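Local atomic coordinates of protein yxeP (Bacillus subtilis, PDB entry 1YSJ), a protein that probably deacetylates N-acetylcysteine to cysteine and acetate with two bound metal ions, in a pathway that lets the bacterium use S-(2-succino)cysteine as sulfur source. Residues A[288-293]-A[308-312]; A[279-285]-A[313-319]; A[228-233]-A[299-303]. The protein carries 1 engineered substitution. One frame throughout, in Å; residues are numbered along the deposited sequence. Where two conformers were deposited one is given.

Helix 226-237 comes first along the chain and supplies 228-233. Its partner 299-303 lies at the far end of helix 282-302, so contact 3 closes the longest loop. Residues 279-285 lead into that helix from strand 270-278, and contact 2 closes a loop back to 313-319. Contact 1, between 288-293 and 308-312, is nested inside that loop. Contact 3 crosses both others, because its second segment falls between theirs. All three use helix 282-302. Contacts 1 and 2 lay it along strand 306-320, an outer strand of the four-stranded antiparallel sheet, and touch each other. Contact 3 joins it to helix 226-237.

Contact 1. Residues A[288-293]-A[308-312]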
# COMPACT_ATOMS: atom_id res chain seq x y z
N VAL A 288 -22.39 12.77 1.92
CA VAL A 288 -21.01 12.45 2.32
C VAL A 288 -20.01 12.25 1.17
O VAL A 288 -18.87 12.70 1.30
CB VAL A 288 -20.91 11.29 3.36
CG1 VAL A 288 -21.39 11.76 4.73
CG2 VAL A 288 -21.68 10.06 2.91
N PRO A 289 -20.41 11.57 0.07
CA PRO A 289 -19.44 11.42 -1.03
C PRO A 289 -18.92 12.75 -1.59
O PRO A 289 -17.73 12.88 -1.85
CB PRO A 289 -20.22 10.64 -2.10
CG PRO A 289 -21.64 10.78 -1.74
CD PRO A 289 -21.69 10.91 -0.25
N GLU A 290 -19.82 13.72 -1.75
CA GLU A 290 -19.44 15.06 -2.22
C GLU A 290 -18.56 15.79 -1.21
O GLU A 290 -17.63 16.50 -1.60
CB GLU A 290 -20.68 15.89 -2.55
CG GLU A 290 -21.30 15.60 -3.92
CD GLU A 290 -20.54 16.25 -5.08
OE1 GLU A 290 -19.54 16.95 -4.85
OE2 GLU A 290 -20.97 16.05 -6.24
N HIS A 291 -18.86 15.61 0.08
CA HIS A 291 -18.05 16.20 1.14
C HIS A 291 -16.66 15.58 1.19
O HIS A 291 -15.67 16.27 1.42
CB HIS A 291 -18.76 16.07 2.49
CG HIS A 291 -18.24 17.02 3.54
ND1 HIS A 291 -18.72 18.30 3.69
CD2 HIS A 291 -17.27 16.86 4.47
CE1 HIS A 291 -18.07 18.89 4.68
NE2 HIS A 291 -17.18 18.05 5.17
N MSE A 292 -16.59 14.27 0.94
CA MSE A 292 -15.33 13.53 0.89
C MSE A 292 -14.52 13.89 -0.35
O MSE A 292 -13.29 13.89 -0.32
CB MSE A 292 -15.58 12.03 0.91
CG MSE A 292 -16.16 11.50 2.21
SE MSE A 292 -16.42 9.56 2.14
CE MSE A 292 -14.54 9.03 1.99
N ARG A 293 -15.23 14.18 -1.43
CA ARG A 293 -14.63 14.58 -2.70
C ARG A 293 -14.01 15.97 -2.57
O ARG A 293 -12.88 16.18 -3.00
CB ARG A 293 -15.69 14.58 -3.80
CG ARG A 293 -15.16 14.78 -5.22
CD ARG A 293 -16.30 15.16 -6.16
NE ARG A 293 -16.02 14.80 -7.54
CZ ARG A 293 -16.33 13.62 -8.09
NH1 ARG A 293 -16.92 12.67 -7.38
NH2 ARG A 293 -16.04 13.39 -9.37
N GLU A 308 -8.57 11.57 -7.70
CA GLU A 308 -9.66 10.86 -8.36
C GLU A 308 -10.51 10.21 -7.28
O GLU A 308 -10.00 9.42 -6.49
CB GLU A 308 -9.12 9.78 -9.29
CG GLU A 308 -8.58 10.27 -10.62
CD GLU A 308 -7.97 9.15 -11.45
OE1 GLU A 308 -8.54 8.03 -11.46
OE2 GLU A 308 -6.93 9.39 -12.11
N PHE A 309 -11.79 10.56 -7.25
CA PHE A 309 -12.71 9.99 -6.27
C PHE A 309 -13.71 9.08 -6.97
O PHE A 309 -14.40 9.51 -7.90
CB PHE A 309 -13.43 11.09 -5.48
CG PHE A 309 -14.29 10.57 -4.36
CD1 PHE A 309 -13.75 10.41 -3.08
CD2 PHE A 309 -15.63 10.26 -4.56
CE1 PHE A 309 -14.54 9.93 -2.04
CE2 PHE A 309 -16.42 9.78 -3.52
CZ PHE A 309 -15.88 9.62 -2.25
N LYS A 310 -13.78 7.83 -6.52
CA LYS A 310 -14.73 6.87 -7.07
C LYS A 310 -15.66 6.35 -5.98
O LYS A 310 -15.23 6.07 -4.87
CB LYS A 310 -14.01 5.71 -7.75
CG LYS A 310 -13.36 6.07 -9.08
CD LYS A 310 -12.99 4.82 -9.86
CE LYS A 310 -12.25 5.17 -11.14
NZ LYS A 310 -12.03 3.98 -12.00
N TRP A 311 -16.94 6.22 -6.32
CA TRP A 311 -17.98 5.84 -5.37
C TRP A 311 -18.73 4.61 -5.88
O TRP A 311 -19.22 4.60 -7.02
CB TRP A 311 -18.94 7.02 -5.18
CG TRP A 311 -20.04 6.82 -4.17
CD1 TRP A 311 -21.35 6.51 -4.43
CD2 TRP A 311 -19.93 6.95 -2.75
NE1 TRP A 311 -22.06 6.43 -3.26
CE2 TRP A 311 -21.21 6.69 -2.21
CE3 TRP A 311 -18.87 7.24 -1.88
CZ2 TRP A 311 -21.47 6.73 -0.83
CZ3 TRP A 311 -19.13 7.28 -0.51
CH2 TRP A 311 -20.42 7.03 -0.00
N PHE A 312 -18.81 3.58 -5.05
CA PHE A 312 -19.46 2.32 -5.44
C PHE A 312 -20.51 1.88 -4.41
O PHE A 312 -20.16 1.29 -3.39
CB PHE A 312 -18.43 1.20 -5.64
CG PHE A 312 -17.27 1.58 -6.52
CD1 PHE A 312 -16.08 2.04 -5.96
CD2 PHE A 312 -17.37 1.48 -7.90
CE1 PHE A 312 -15.01 2.39 -6.77
CE2 PHE A 312 -16.30 1.83 -8.72
CZ PHE A 312 -15.12 2.29 -8.15
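Both F309 and W311 carry CG anti to the backbone N (chi1 -174° in F309), which sends their rings from strand 306-320 toward the helix. P289 meets the W311 ring over one face. P289 CB lies 3.7 Å from the centroid of the six-membered ring of W311 and 14° off the ring normal, a CH-pi contact. V288 CG2 and the M292 selenium come to the same indole obliquely, with M292 SE 4.4 Å from W311 CZ3. One turn along the helix, the F309 ring has the backbone of P289 and R293 over one face. P289 O is 3.8 Å from F309 CE2, and this carbonyl accepts the helical bond from R293 N. M292 CB approaches F309 CE1 to 3.8 Å, and the two side chains cross at about a right angle. The helix runs nearly antiparallel to the strand, with 163° between the two axes. This is helix-on-sheet packing in the small alpha-beta domain of an M20 peptidase, and M292 and W311 both reach on to V277 of strand 270-278. At the exposed side the extended R293 chain brings NH1 to 3.9 Å from F309 CD2. The guanidinium is steeply inclined to the ring, and F309 CB lies over one of its faces.

Contact 2. Residues A[279-285]-A[313-319]; sequences TFQKEAR and PYLPSVQ
F280 comes closest to S317 in backbone register, and its carbonyl O is 3.8 Å from S317 OG. That hydroxyl is held by M200 O on the neighbouring strand. K282 then bends at chi2 (-67°) and turns its amine back to the other segment. K282 NZ gives a weak hydrogen bond of 3.3 Å to S317 O. A water accepts from the same NZ and from S317 N, the latter at 2.9 Å, so K282 reaches S317 O directly and S317 N through the water. K282 CE also lies 3.4 Å from Q319 OE1 in one of two modelled conformers of Q319, so that approach is doubtful. Here the chain enters helix 282-302, while the strand facing it is broken by a classic beta bulge, with Y314 and L315 both opposite V203. Y314 also stacks edge-to-face on W264 of the second subunit. R285 is extended from CG to NE and lies alongside P316. P316 CA sits over one face of the guanidinium, 3.6 Å from R285 NH1. L315 O is over a face too, 3.3 Å from R285 NH2, but the angle is too poor for a hydrogen bond. NH2 instead forms a salt bridge with D204, whose OD2 also accepts from Y314 N. A leucine here would probably leave D204 without its charged mate and P316 without the flat group it covers.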
# COMPACT_ATOMS: atom_id res chain seq x y z
N THR A 279 -23.80 5.14 6.87
CA THR A 279 -24.75 6.17 7.30
C THR A 279 -26.04 5.52 7.78
O THR A 279 -26.29 4.34 7.51
CB THR A 279 -25.11 7.15 6.17
OG1 THR A 279 -26.01 6.52 5.26
CG2 THR A 279 -23.86 7.62 5.41
N PHE A 280 -26.87 6.29 8.48
CA PHE A 280 -28.18 5.81 8.91
C PHE A 280 -29.34 6.57 8.26
O PHE A 280 -30.44 6.04 8.15
CB PHE A 280 -28.30 5.81 10.44
CG PHE A 280 -27.53 4.69 11.09
CD1 PHE A 280 -28.08 3.41 11.18
CD2 PHE A 280 -26.25 4.91 11.60
CE1 PHE A 280 -27.38 2.37 11.77
CE2 PHE A 280 -25.54 3.87 12.19
CZ PHE A 280 -26.10 2.60 12.28
N GLN A 281 -29.08 7.80 7.81
CA GLN A 281 -30.10 8.55 7.07
C GLN A 281 -29.79 8.67 5.58
O GLN A 281 -28.63 8.65 5.17
CB GLN A 281 -30.39 9.92 7.72
CG GLN A 281 -31.14 9.85 9.07
CD GLN A 281 -32.50 9.13 9.02
OE1 GLN A 281 -32.92 8.59 7.98
NE2 GLN A 281 -33.20 9.12 10.16
N LYS A 282 -30.86 8.78 4.78
CA LYS A 282 -30.77 8.73 3.32
C LYS A 282 -30.01 9.92 2.73
O LYS A 282 -29.24 9.75 1.78
CB LYS A 282 -32.18 8.67 2.69
CG LYS A 282 -33.09 7.58 3.26
CD LYS A 282 -32.60 6.18 2.91
CE LYS A 282 -33.33 5.11 3.72
NZ LYS A 282 -32.73 3.76 3.54
N GLU A 283 -30.23 11.10 3.30
CA GLU A 283 -29.58 12.33 2.85
C GLU A 283 -28.09 12.34 3.19
O GLU A 283 -27.27 12.76 2.37
CB GLU A 283 -30.29 13.58 3.40
CG GLU A 283 -30.82 13.46 4.83
CD GLU A 283 -32.14 12.69 4.92
OE1 GLU A 283 -33.11 13.05 4.21
OE2 GLU A 283 -32.22 11.73 5.71
N ALA A 284 -27.75 11.87 4.39
CA ALA A 284 -26.35 11.71 4.81
C ALA A 284 -25.56 10.85 3.82
O ALA A 284 -24.43 11.18 3.48
CB ALA A 284 -26.28 11.11 6.21
N ARG A 285 -26.18 9.76 3.35
CA ARG A 285 -25.59 8.88 2.33
C ARG A 285 -25.37 9.58 0.99
O ARG A 285 -24.46 9.22 0.24
CB ARG A 285 -26.48 7.65 2.13
CG ARG A 285 -25.81 6.52 1.39
CD ARG A 285 -26.83 5.52 0.88
NE ARG A 285 -26.19 4.37 0.24
CZ ARG A 285 -26.80 3.53 -0.59
NH1 ARG A 285 -28.08 3.70 -0.91
NH2 ARG A 285 -26.12 2.52 -1.12
N PRO A 313 -21.79 2.19 -4.69
CA PRO A 313 -22.88 1.80 -3.80
C PRO A 313 -22.98 0.29 -3.60
O PRO A 313 -22.88 -0.48 -4.56
CB PRO A 313 -24.13 2.33 -4.51
CG PRO A 313 -23.62 3.42 -5.40
CD PRO A 313 -22.29 2.93 -5.86
N TYR A 314 -23.15 -0.11 -2.34
CA TYR A 314 -23.19 -1.52 -1.95
C TYR A 314 -24.56 -1.83 -1.34
O TYR A 314 -25.32 -2.64 -1.89
CB TYR A 314 -22.04 -1.81 -0.98
CG TYR A 314 -21.84 -3.25 -0.57
CD1 TYR A 314 -21.35 -4.20 -1.46
CD2 TYR A 314 -22.10 -3.65 0.75
CE1 TYR A 314 -21.15 -5.53 -1.06
CE2 TYR A 314 -21.91 -4.97 1.15
CZ TYR A 314 -21.43 -5.90 0.25
OH TYR A 314 -21.24 -7.20 0.66
N LEU A 315 -24.89 -1.17 -0.23
CA LEU A 315 -26.18 -1.37 0.44
C LEU A 315 -26.81 -0.08 0.98
O LEU A 315 -26.13 0.72 1.63
CB LEU A 315 -26.03 -2.37 1.60
CG LEU A 315 -25.82 -3.86 1.30
CD1 LEU A 315 -25.63 -4.62 2.61
CD2 LEU A 315 -26.97 -4.45 0.50
N PRO A 316 -28.12 0.12 0.71
CA PRO A 316 -28.88 1.13 1.45
C PRO A 316 -29.07 0.70 2.91
O PRO A 316 -28.79 -0.45 3.26
CB PRO A 316 -30.23 1.15 0.72
CG PRO A 316 -30.34 -0.19 0.08
CD PRO A 316 -28.94 -0.55 -0.32
N SER A 317 -29.55 1.61 3.73
CA SER A 317 -29.85 1.32 5.13
C SER A 317 -31.15 0.52 5.29
O SER A 317 -32.11 0.72 4.54
CB SER A 317 -29.95 2.63 5.90
OG SER A 317 -30.12 2.38 7.28
N VAL A 318 -31.17 -0.39 6.27
CA VAL A 318 -32.41 -1.09 6.65
C VAL A 318 -33.33 -0.08 7.33
O VAL A 318 -33.06 0.38 8.45
CB VAL A 318 -32.15 -2.33 7.55
CG1 VAL A 318 -33.47 -2.91 8.08
CG2 VAL A 318 -31.37 -3.40 6.80
N GLN A 319 -34.41 0.27 6.64
CA GLN A 319 -35.37 1.28 7.09
C GLN A 319 -36.73 0.64 7.36
O GLN A 319 -37.37 0.12 6.44
CB GLN A 319 -35.50 2.38 6.02
CG GLN A 319 -36.33 3.59 6.44
CD GLN A 319 -35.50 4.69 7.07
OE1 GLN A 319 -34.27 4.69 6.98
NE2 GLN A 319 -36.17 5.64 7.71
O HOH W 1 -29.78 4.33 2.81

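Contact 3. Residues A[228-233]-A[299-303]; sequences AAAGQI and IAAGY
Q232 and Y303 meet through one hydrogen bond. Q232 NE2 donates to Y303 OH at 2.7 Å, with an N-H...O angle of 143°. The amide nitrogen comes in at the ring edge, near the ring plane. The hydroxyl sits 23° out of the amide plane, and amide and ring are steeply inclined to each other. A bend at chi2 (-104°) swings the amide of Q232 across to the ring. The ring itself lies against the helix backbone, with the peptide unit from A228 C to A229 N over the centre of one face. A228 CB touches Y303 CE2 at 3.7 Å, and A229 CB is 4.0 Å from Y303 CD1. Small side chains here let the helices come close, with the CA atoms of A229 and A300 only 5.3 Å apart. This is helix-helix packing in the smaller domain of the M20 fold, where both helices lie on the same antiparallel sheet. Next to the tyrosine, I299 CG2 touches both Q232 CB, at 3.6 Å, and I233 CG1, at 3.7 Å. The two isoleucine side chains run alongside each other, pointing opposite ways. Y303 N is bonded to A300 O. Farther out, A229 and I233 rest on I210 of strand 197-211, and I233 also on M273. A228 packs on Q238 and Q232 on S235, both of the second subunit.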
# COMPACT_ATOMS: atom_id res chain seq x y z
N ALA A 228 2.33 12.83 1.09
CA ALA A 228 1.96 13.90 2.01
C ALA A 228 0.49 14.30 1.84
O ALA A 228 -0.21 14.53 2.83
CB ALA A 228 2.87 15.12 1.81
N ALA A 229 0.04 14.37 0.59
CA ALA A 229 -1.37 14.58 0.28
C ALA A 229 -2.22 13.45 0.86
O ALA A 229 -3.21 13.70 1.55
CB ALA A 229 -1.57 14.69 -1.24
N ALA A 230 -1.82 12.21 0.60
CA ALA A 230 -2.55 11.04 1.11
C ALA A 230 -2.66 11.03 2.64
O ALA A 230 -3.71 10.69 3.18
CB ALA A 230 -1.91 9.75 0.60
N GLY A 231 -1.59 11.44 3.32
CA GLY A 231 -1.56 11.48 4.79
C GLY A 231 -2.55 12.45 5.41
O GLY A 231 -3.16 12.15 6.44
N GLN A 232 -2.70 13.62 4.79
CA GLN A 232 -3.61 14.66 5.27
C GLN A 232 -5.06 14.30 4.99
O GLN A 232 -5.96 14.61 5.78
CB GLN A 232 -3.29 16.00 4.61
CG GLN A 232 -1.89 16.54 4.88
CD GLN A 232 -1.89 17.68 5.87
OE1 GLN A 232 -2.34 17.53 7.01
NE2 GLN A 232 -1.37 18.82 5.46
N ILE A 233 -5.28 13.64 3.85
CA ILE A 233 -6.62 13.20 3.44
C ILE A 233 -7.14 12.10 4.36
O ILE A 233 -8.33 12.07 4.67
CB ILE A 233 -6.63 12.76 1.95
CG1 ILE A 233 -6.43 13.97 1.04
CG2 ILE A 233 -7.94 12.06 1.59
CD1 ILE A 233 -6.01 13.65 -0.37
N ILE A 299 -7.23 19.25 -0.58
CA ILE A 299 -5.94 18.88 -0.00
C ILE A 299 -4.92 18.51 -1.08
O ILE A 299 -3.77 18.96 -1.04
CB ILE A 299 -6.06 17.75 1.06
CG1 ILE A 299 -6.83 18.25 2.29
CG2 ILE A 299 -4.67 17.23 1.47
CD1 ILE A 299 -7.32 17.16 3.23
N ALA A 300 -5.34 17.69 -2.06
CA ALA A 300 -4.45 17.26 -3.14
C ALA A 300 -3.91 18.45 -3.95
O ALA A 300 -2.72 18.50 -4.28
CB ALA A 300 -5.14 16.26 -4.05
N ALA A 301 -4.80 19.40 -4.26
CA ALA A 301 -4.45 20.61 -5.01
C ALA A 301 -3.44 21.48 -4.26
O ALA A 301 -2.63 22.17 -4.88
CB ALA A 301 -5.69 21.42 -5.34
N GLY A 302 -3.49 21.43 -2.93
CA GLY A 302 -2.51 22.11 -2.09
C GLY A 302 -1.11 21.58 -2.29
O GLY A 302 -0.13 22.32 -2.14
N TYR A 303 -1.01 20.30 -2.64
CA TYR A 303 0.28 19.63 -2.84
C TYR A 303 0.71 19.50 -4.31
O TYR A 303 1.65 18.76 -4.63
CB TYR A 303 0.28 18.26 -2.15
CG TYR A 303 0.34 18.38 -0.65
CD1 TYR A 303 -0.83 18.41 0.12
CD2 TYR A 303 1.56 18.48 0.02
CE1 TYR A 303 -0.78 18.54 1.50
CE2 TYR A 303 1.62 18.61 1.40
CZ TYR A 303 0.45 18.64 2.13
OH TYR A 303 0.52 18.76 3.50